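Local structure of beta-N-acetylhexosaminidase (Arthrobacter aurescens, 3RCN) at residues A[143-148]-A[170-175]; A[184-189]-A[295-300]; A[253-258]-A[271-276]. The protein probably hydrolyses terminal non-reducing N-acetyl-D-hexosamine residues of N-acetyl-beta-D-hexosaminides, as a member of glycoside hydrolase family 20. One frame throughout, in Å; residues are numbered along the deposited sequence.

All three contacts lie within the family 20 catalytic domain, an alpha-beta barrel. Contact 1 comes first along the chain and joins two parallel strands, 140-146 and 171-178, close to the centre of the chain. Contact 2 follows, its centre about 19 Å from that of contact 1. It sets the loop after strand 181-182 against helix 288-304. Contact 3 is nested in the long loop that contact 2 closes. It lies about 22 Å, centre to centre, from contact 1 and about 17 Å from contact 2. Contacts 2 and 3 touch, with the rings of Tyr189 and Tyr257 meeting edge-to-face. Contact 1 belongs to the barrel core and touches neither; contacts 2 and 3 form adjoining peripheral packing.

Contact 1 (A[143-148]-A[170-175]); sequences TMLDVA and NVLHLH
His173 O accepts a hydrogen bond from Leu145 N (2.8 Å) and a CA-H...O contact from Met144 CA (3.1 Å). The bonds from His173 N to Thr143 O (2.7 Å) and from His175 N to Leu145 O (3.0 Å) continue the parallel ladder. Met144, a selenomethionine, lies on the same face of the sheet as His173 and His175. Its CG sits over one face of the His173 ring, 3.4 Å from His173 CD2. Turns at chi2 (-144°) and chi3 (74°) carry SE over the same face, 4.7 Å from the ring centroid. Asp146 and His175 run side by side, and their carboxylate and ring planes stand 88° apart. Asp146 OD1 meets the ring edge at His175 CD2 and also accepts from Ala148 N, which makes an Asx turn. Outside the segments, Glu243 OE1 bonds to His173 NE2 and His175 ND1, while Asp178 OD2 is hydrogen-bonded to His175 NE2. On the other face Leu145 CB packs on Leu172 CD1. Such pairing belongs to the beta-alpha-beta unit 140-178 of a TIM barrel, here with the side chain of His175 about 9 Å from that of Glu316, the predicted proton donor.

Contact 2 (A[184-189]-A[295-300]); sequences MQINRY and RNVLDE
This is a loop-to-helix contact on the periphery of the catalytic domain, away from the predicted active site, and one carboxylate carries much of it. Glu300 reaches from helix 288-304 with its chain extended beyond CG. Its two oxygens accept from two successive backbone N-H groups of the loop. Asn187 N bonds to Glu300 OE1 at 2.9 Å, and Arg188 N to Glu300 OE2 at a longer 3.3 Å. Each oxygen uses its syn lone pair, and the carboxylate spans the two N-H groups. Gln223 NE2 is a further partner of Glu300 OE1. Ile186 CG2 packs against the same carboxylate. One turn back on the helix, the Asn296 amide stacks flat on the Arg188 guanidinium, with planes 12° apart. Arg188 gets there by bending at chi3 (-61°). Asn296 ND2 also donates to Tyr189 OH at 3.0 Å, with the hydroxyl oxygen close to the amide plane. Val297 CG2 approaches the Tyr189 ring at its edge. Around the loop, Phe293 of helix 288-304 stacks on Tyr189, Leu192 of helix 191-194 touches Ile186, and Leu226 of helix 223-235 touches Met184.

Contact 3 (A[253-258]-A[271-276]); sequences AIAAYP and VEVWTR
The last turn of helix 251-256 lies against an extended piece of chain, and the nearest CA atoms are those of Ala255 and Glu272, 4.7 Å apart. Residues 271-274 have extended backbone angles and no regular secondary structure. The helix finishes here: Tyr257 N still bonds to Ala253 O at 2.9 Å, but Tyr257 itself has left helical geometry. No hydrogen bond crosses between the two segments. Ala255 CA makes a CA-H...O contact with Val271 O, 3.5 Å long, with an angle of 136° at the hydrogen. Ala255 is the centre of the packing. Its methyl group points at the extended chain and rests on the peptide between Glu272 and Val273, with Ala255 CB 3.5 Å from Val273 N. The methyl probably allows the close approach of helix and backbone.

Both segments belong to the long excursion between strand 239-243 and helix 288-304 of the alpha-beta barrel. Their contact is mostly buried packing of a helix end on a loop, away from the predicted active-site residue. The intervening chain holds no helix or strand, and part of it is not modelled.

Two valines sit beside the alanine. Val271 CG1, trans to its own backbone N (chi1 176°), meets Ile254 CG2 at 4.0 Å, and the two side chains run at a slant to each other. Val273 CG2 touches Ala255 CB more loosely, at 4.2 Å. The first side-chain bond of Glu272 leads away from the helix, and the poorly ordered chain lies near a bound acetic acid, probably from the crystallisation liquor. Glu272 O accepts a hydrogen bond from Gln251 NE2 of helix 251-256.

Contact 1 (A[143-148]-A[170-175])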
# COMPACT_ATOMS: atom_id res chain seq x y z
N THR A 143 -13.39 -11.18 9.04
CA THR A 143 -13.28 -11.06 7.60
C THR A 143 -12.24 -12.08 7.17
O THR A 143 -11.19 -12.23 7.81
CB THR A 143 -12.78 -9.66 7.16
OG1 THR A 143 -13.73 -8.66 7.53
CG2 THR A 143 -12.58 -9.63 5.66
N MSE A 144 -12.52 -12.75 6.08
CA MSE A 144 -11.54 -13.63 5.49
C MSE A 144 -10.94 -12.98 4.26
O MSE A 144 -11.62 -12.31 3.50
CB MSE A 144 -12.17 -14.95 5.10
CG MSE A 144 -11.15 -16.02 4.87
SE MSE A 144 -11.69 -17.17 3.43
CE MSE A 144 -11.32 -15.92 1.99
N LEU A 145 -9.65 -13.20 4.09
CA LEU A 145 -8.94 -12.62 2.99
C LEU A 145 -8.21 -13.74 2.27
O LEU A 145 -7.35 -14.40 2.85
CB LEU A 145 -7.95 -11.61 3.54
CG LEU A 145 -7.06 -10.89 2.53
CD1 LEU A 145 -7.88 -10.38 1.34
CD2 LEU A 145 -6.32 -9.77 3.25
N ASP A 146 -8.54 -13.95 1.00
CA ASP A 146 -7.87 -15.00 0.25
C ASP A 146 -6.65 -14.37 -0.46
O ASP A 146 -6.77 -13.60 -1.41
CB ASP A 146 -8.89 -15.52 -0.77
CG ASP A 146 -8.30 -16.51 -1.76
OD1 ASP A 146 -7.17 -16.98 -1.54
OD2 ASP A 146 -9.00 -16.80 -2.76
N VAL A 147 -5.47 -14.69 0.05
CA VAL A 147 -4.21 -14.32 -0.57
C VAL A 147 -3.58 -15.47 -1.35
O VAL A 147 -2.47 -15.38 -1.85
CB VAL A 147 -3.23 -13.75 0.44
CG1 VAL A 147 -3.90 -12.63 1.21
CG2 VAL A 147 -2.74 -14.84 1.37
N ALA A 148 -4.27 -16.60 -1.39
CA ALA A 148 -3.76 -17.75 -2.11
C ALA A 148 -4.01 -17.58 -3.60
O ALA A 148 -3.15 -17.88 -4.43
CB ALA A 148 -4.39 -19.05 -1.58
N ASN A 170 -12.72 -7.52 14.71
CA ASN A 170 -11.65 -8.18 15.46
C ASN A 170 -11.01 -9.48 14.93
O ASN A 170 -10.08 -9.99 15.55
CB ASN A 170 -12.04 -8.34 16.93
CG ASN A 170 -13.22 -9.25 17.11
OD1 ASN A 170 -13.70 -9.87 16.17
ND2 ASN A 170 -13.70 -9.35 18.35
N VAL A 171 -11.47 -10.03 13.81
CA VAL A 171 -10.86 -11.27 13.33
C VAL A 171 -10.53 -11.22 11.86
O VAL A 171 -11.35 -10.83 11.03
CB VAL A 171 -11.74 -12.57 13.59
CG1 VAL A 171 -11.05 -13.80 13.02
CG2 VAL A 171 -11.96 -12.79 15.06
N LEU A 172 -9.31 -11.64 11.54
CA LEU A 172 -8.89 -11.72 10.15
C LEU A 172 -8.50 -13.15 9.89
O LEU A 172 -7.55 -13.68 10.50
CB LEU A 172 -7.69 -10.82 9.86
CG LEU A 172 -6.98 -11.15 8.54
CD1 LEU A 172 -7.80 -10.74 7.32
CD2 LEU A 172 -5.61 -10.51 8.48
N HIS A 173 -9.25 -13.77 9.00
CA HIS A 173 -9.03 -15.15 8.66
C HIS A 173 -8.23 -15.13 7.35
O HIS A 173 -8.71 -14.65 6.32
CB HIS A 173 -10.37 -15.87 8.54
CG HIS A 173 -10.28 -17.28 8.04
ND1 HIS A 173 -11.18 -18.25 8.42
CD2 HIS A 173 -9.42 -17.87 7.18
CE1 HIS A 173 -10.88 -19.39 7.81
NE2 HIS A 173 -9.81 -19.18 7.06
N LEU A 174 -7.00 -15.62 7.41
CA LEU A 174 -6.03 -15.43 6.35
C LEU A 174 -5.86 -16.71 5.56
O LEU A 174 -5.19 -17.62 6.02
CB LEU A 174 -4.70 -15.06 6.98
CG LEU A 174 -3.71 -14.30 6.11
CD1 LEU A 174 -4.40 -13.10 5.51
CD2 LEU A 174 -2.52 -13.87 6.92
N HIS A 175 -6.38 -16.76 4.34
CA HIS A 175 -6.41 -18.04 3.66
C HIS A 175 -5.11 -18.08 2.85
O HIS A 175 -5.00 -17.47 1.78
CB HIS A 175 -7.66 -18.05 2.77
CG HIS A 175 -7.81 -19.26 1.90
ND1 HIS A 175 -8.34 -20.44 2.36
CD2 HIS A 175 -7.55 -19.44 0.58
CE1 HIS A 175 -8.37 -21.32 1.37
NE2 HIS A 175 -7.90 -20.74 0.28

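Contact 2 (A[184-189]-A[295-300])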
# COMPACT_ATOMS: atom_id res chain seq x y z
N MSE A 184 3.05 -19.06 2.33
CA MSE A 184 3.80 -19.00 3.58
C MSE A 184 5.13 -19.75 3.53
O MSE A 184 5.19 -20.94 3.25
CB MSE A 184 2.94 -19.49 4.74
CG MSE A 184 3.64 -19.30 6.06
SE MSE A 184 2.80 -20.27 7.52
CE MSE A 184 4.09 -19.80 8.92
N GLN A 185 6.20 -19.02 3.82
CA GLN A 185 7.52 -19.60 3.81
C GLN A 185 7.68 -20.57 4.99
O GLN A 185 7.41 -20.21 6.14
CB GLN A 185 8.56 -18.50 3.88
CG GLN A 185 9.93 -18.94 4.30
CD GLN A 185 10.86 -17.75 4.50
OE1 GLN A 185 11.73 -17.47 3.66
NE2 GLN A 185 10.66 -17.03 5.62
N ILE A 186 8.10 -21.80 4.67
CA ILE A 186 8.36 -22.82 5.68
C ILE A 186 9.82 -23.22 5.57
O ILE A 186 10.29 -23.63 4.51
CB ILE A 186 7.49 -24.07 5.48
CG1 ILE A 186 6.01 -23.74 5.50
CG2 ILE A 186 7.77 -25.08 6.58
CD1 ILE A 186 5.51 -23.25 6.83
N ASN A 187 10.54 -23.09 6.67
CA ASN A 187 11.99 -23.28 6.69
C ASN A 187 12.41 -24.71 6.34
O ASN A 187 13.43 -24.91 5.69
CB ASN A 187 12.56 -22.88 8.06
CG ASN A 187 12.42 -21.37 8.35
OD1 ASN A 187 12.48 -20.53 7.44
ND2 ASN A 187 12.25 -21.04 9.63
N ARG A 188 11.63 -25.69 6.77
CA ARG A 188 12.00 -27.08 6.54
C ARG A 188 11.72 -27.50 5.10
O ARG A 188 12.37 -28.40 4.57
CB ARG A 188 11.26 -28.01 7.51
CG ARG A 188 11.61 -29.48 7.36
CD ARG A 188 10.71 -30.33 8.24
NE ARG A 188 10.88 -29.98 9.65
CZ ARG A 188 11.35 -30.81 10.57
NH1 ARG A 188 11.69 -32.06 10.25
NH2 ARG A 188 11.47 -30.39 11.83
N TYR A 189 10.75 -26.84 4.48
CA TYR A 189 10.30 -27.24 3.15
C TYR A 189 10.37 -26.09 2.14
O TYR A 189 9.34 -25.59 1.69
CB TYR A 189 8.87 -27.78 3.23
CG TYR A 189 8.70 -29.01 4.11
CD1 TYR A 189 9.53 -30.12 3.95
CD2 TYR A 189 7.71 -29.06 5.09
CE1 TYR A 189 9.37 -31.24 4.74
CE2 TYR A 189 7.55 -30.18 5.88
CZ TYR A 189 8.38 -31.27 5.70
OH TYR A 189 8.22 -32.40 6.49
N ARG A 295 2.35 -31.88 9.94
CA ARG A 295 2.63 -31.64 11.36
C ARG A 295 3.82 -30.71 11.44
O ARG A 295 3.85 -29.80 12.27
CB ARG A 295 2.98 -32.92 12.11
CG ARG A 295 1.84 -33.87 12.34
CD ARG A 295 2.31 -34.98 13.28
NE ARG A 295 1.27 -35.96 13.49
CZ ARG A 295 1.28 -37.17 12.94
NH1 ARG A 295 2.31 -37.50 12.17
NH2 ARG A 295 0.28 -38.03 13.18
N ASN A 296 4.80 -30.96 10.58
CA ASN A 296 5.96 -30.07 10.48
C ASN A 296 5.58 -28.65 10.03
O ASN A 296 6.12 -27.67 10.54
CB ASN A 296 7.03 -30.68 9.58
CG ASN A 296 7.72 -31.87 10.23
OD1 ASN A 296 7.85 -31.93 11.45
ND2 ASN A 296 8.15 -32.83 9.42
N VAL A 297 4.64 -28.55 9.10
CA VAL A 297 4.14 -27.25 8.68
C VAL A 297 3.43 -26.58 9.85
O VAL A 297 3.65 -25.41 10.14
CB VAL A 297 3.18 -27.36 7.48
CG1 VAL A 297 2.36 -26.10 7.35
CG2 VAL A 297 3.94 -27.65 6.20
N LEU A 298 2.60 -27.34 10.56
CA LEU A 298 1.80 -26.72 11.61
C LEU A 298 2.65 -26.36 12.83
O LEU A 298 2.23 -25.56 13.66
CB LEU A 298 0.63 -27.61 12.03
CG LEU A 298 -0.51 -27.77 11.04
CD1 LEU A 298 -1.44 -28.88 11.54
CD2 LEU A 298 -1.28 -26.48 10.83
N ASP A 299 3.85 -26.94 12.91
CA ASP A 299 4.81 -26.59 13.95
C ASP A 299 5.32 -25.18 13.71
O ASP A 299 5.45 -24.40 14.65
CB ASP A 299 6.00 -27.54 13.95
CG ASP A 299 5.71 -28.87 14.61
OD1 ASP A 299 4.77 -28.93 15.44
OD2 ASP A 299 6.42 -29.85 14.32
N GLU A 300 5.63 -24.85 12.47
CA GLU A 300 6.08 -23.50 12.18
C GLU A 300 4.93 -22.50 12.25
O GLU A 300 5.09 -21.42 12.81
CB GLU A 300 6.84 -23.42 10.85
CG GLU A 300 8.10 -24.28 10.90
CD GLU A 300 9.03 -24.06 9.73
OE1 GLU A 300 9.18 -22.90 9.28
OE2 GLU A 300 9.63 -25.07 9.26

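Contact 3 (A[253-258]-A[271-276])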
# COMPACT_ATOMS: atom_id res chain seq x y z
N ALA A 253 1.02 -27.29 -2.88
CA ALA A 253 1.90 -28.12 -2.06
C ALA A 253 2.35 -29.40 -2.80
O ALA A 253 3.51 -29.82 -2.71
CB ALA A 253 1.23 -28.46 -0.74
N ILE A 254 1.43 -30.02 -3.54
CA ILE A 254 1.75 -31.21 -4.33
C ILE A 254 2.77 -30.91 -5.44
O ILE A 254 3.67 -31.71 -5.69
CB ILE A 254 0.47 -31.87 -4.91
CG1 ILE A 254 -0.41 -32.39 -3.77
CG2 ILE A 254 0.81 -33.01 -5.86
CD1 ILE A 254 -1.84 -32.63 -4.17
N ALA A 255 2.63 -29.76 -6.11
CA ALA A 255 3.64 -29.31 -7.08
C ALA A 255 5.04 -29.23 -6.47
O ALA A 255 6.01 -29.73 -7.03
CB ALA A 255 3.25 -27.95 -7.70
N ALA A 256 5.12 -28.57 -5.32
CA ALA A 256 6.37 -28.45 -4.57
C ALA A 256 6.94 -29.80 -4.19
O ALA A 256 8.12 -30.07 -4.44
CB ALA A 256 6.14 -27.60 -3.31
N TYR A 257 6.11 -30.65 -3.57
CA TYR A 257 6.52 -31.97 -3.07
C TYR A 257 5.56 -33.06 -3.54
O TYR A 257 4.60 -33.39 -2.83
CB TYR A 257 6.60 -31.95 -1.54
CG TYR A 257 7.68 -31.03 -1.01
CD1 TYR A 257 8.98 -31.50 -0.83
CD2 TYR A 257 7.42 -29.70 -0.72
CE1 TYR A 257 9.98 -30.67 -0.36
CE2 TYR A 257 8.43 -28.86 -0.25
CZ TYR A 257 9.71 -29.36 -0.07
OH TYR A 257 10.72 -28.56 0.39
N PRO A 258 5.82 -33.64 -4.72
CA PRO A 258 4.87 -34.53 -5.41
C PRO A 258 4.47 -35.78 -4.63
O PRO A 258 3.43 -36.37 -4.93
CB PRO A 258 5.62 -34.93 -6.69
CG PRO A 258 6.63 -33.87 -6.89
CD PRO A 258 7.04 -33.43 -5.52
N VAL A 271 3.52 -32.48 -11.75
CA VAL A 271 2.43 -31.64 -11.30
C VAL A 271 2.94 -30.22 -11.10
O VAL A 271 4.01 -30.02 -10.53
CB VAL A 271 1.88 -32.16 -9.96
CG1 VAL A 271 0.80 -31.23 -9.42
CG2 VAL A 271 1.37 -33.58 -10.13
N GLU A 272 2.18 -29.24 -11.58
CA GLU A 272 2.58 -27.84 -11.38
C GLU A 272 1.47 -27.03 -10.69
O GLU A 272 0.32 -27.47 -10.64
CB GLU A 272 3.01 -27.20 -12.70
CG GLU A 272 1.88 -26.94 -13.67
CD GLU A 272 2.32 -26.03 -14.82
OE1 GLU A 272 3.42 -26.27 -15.37
OE2 GLU A 272 1.57 -25.07 -15.15
N VAL A 273 1.81 -25.86 -10.14
CA VAL A 273 0.80 -25.07 -9.43
C VAL A 273 -0.42 -24.88 -10.35
O VAL A 273 -0.27 -24.63 -11.54
CB VAL A 273 1.35 -23.69 -8.98
CG1 VAL A 273 0.27 -22.90 -8.27
CG2 VAL A 273 2.55 -23.86 -8.06
N TRP A 274 -1.63 -25.05 -9.82
CA TRP A 274 -2.82 -25.00 -10.68
C TRP A 274 -3.01 -23.62 -11.29
O TRP A 274 -2.87 -22.63 -10.61
CB TRP A 274 -4.08 -25.40 -9.91
CG TRP A 274 -5.04 -26.20 -10.74
CD1 TRP A 274 -4.74 -26.97 -11.84
CD2 TRP A 274 -6.46 -26.33 -10.54
NE1 TRP A 274 -5.88 -27.57 -12.33
CE2 TRP A 274 -6.95 -27.19 -11.55
CE3 TRP A 274 -7.36 -25.80 -9.61
CZ2 TRP A 274 -8.29 -27.53 -11.65
CZ3 TRP A 274 -8.70 -26.13 -9.71
CH2 TRP A 274 -9.15 -26.99 -10.72
N THR A 275 -3.32 -23.56 -12.59
CA THR A 275 -3.57 -22.27 -13.24
C THR A 275 -5.05 -21.85 -13.40
O THR A 275 -5.34 -20.79 -13.95
CB THR A 275 -2.86 -22.16 -14.61
OG1 THR A 275 -3.51 -23.01 -15.56
CG2 THR A 275 -1.42 -22.56 -14.49
N ARG A 276 -5.98 -22.67 -12.91
CA ARG A 276 -7.40 -22.36 -13.10
C ARG A 276 -8.16 -22.35 -11.79
O ARG A 276 -7.62 -22.75 -10.75
CB ARG A 276 -8.06 -23.31 -14.10
CG ARG A 276 -7.79 -24.78 -13.83
CD ARG A 276 -8.92 -25.66 -14.35
NE ARG A 276 -10.10 -25.59 -13.49
CZ ARG A 276 -11.09 -26.48 -13.51
NH1 ARG A 276 -11.04 -27.51 -14.35
NH2 ARG A 276 -12.12 -26.35 -12.70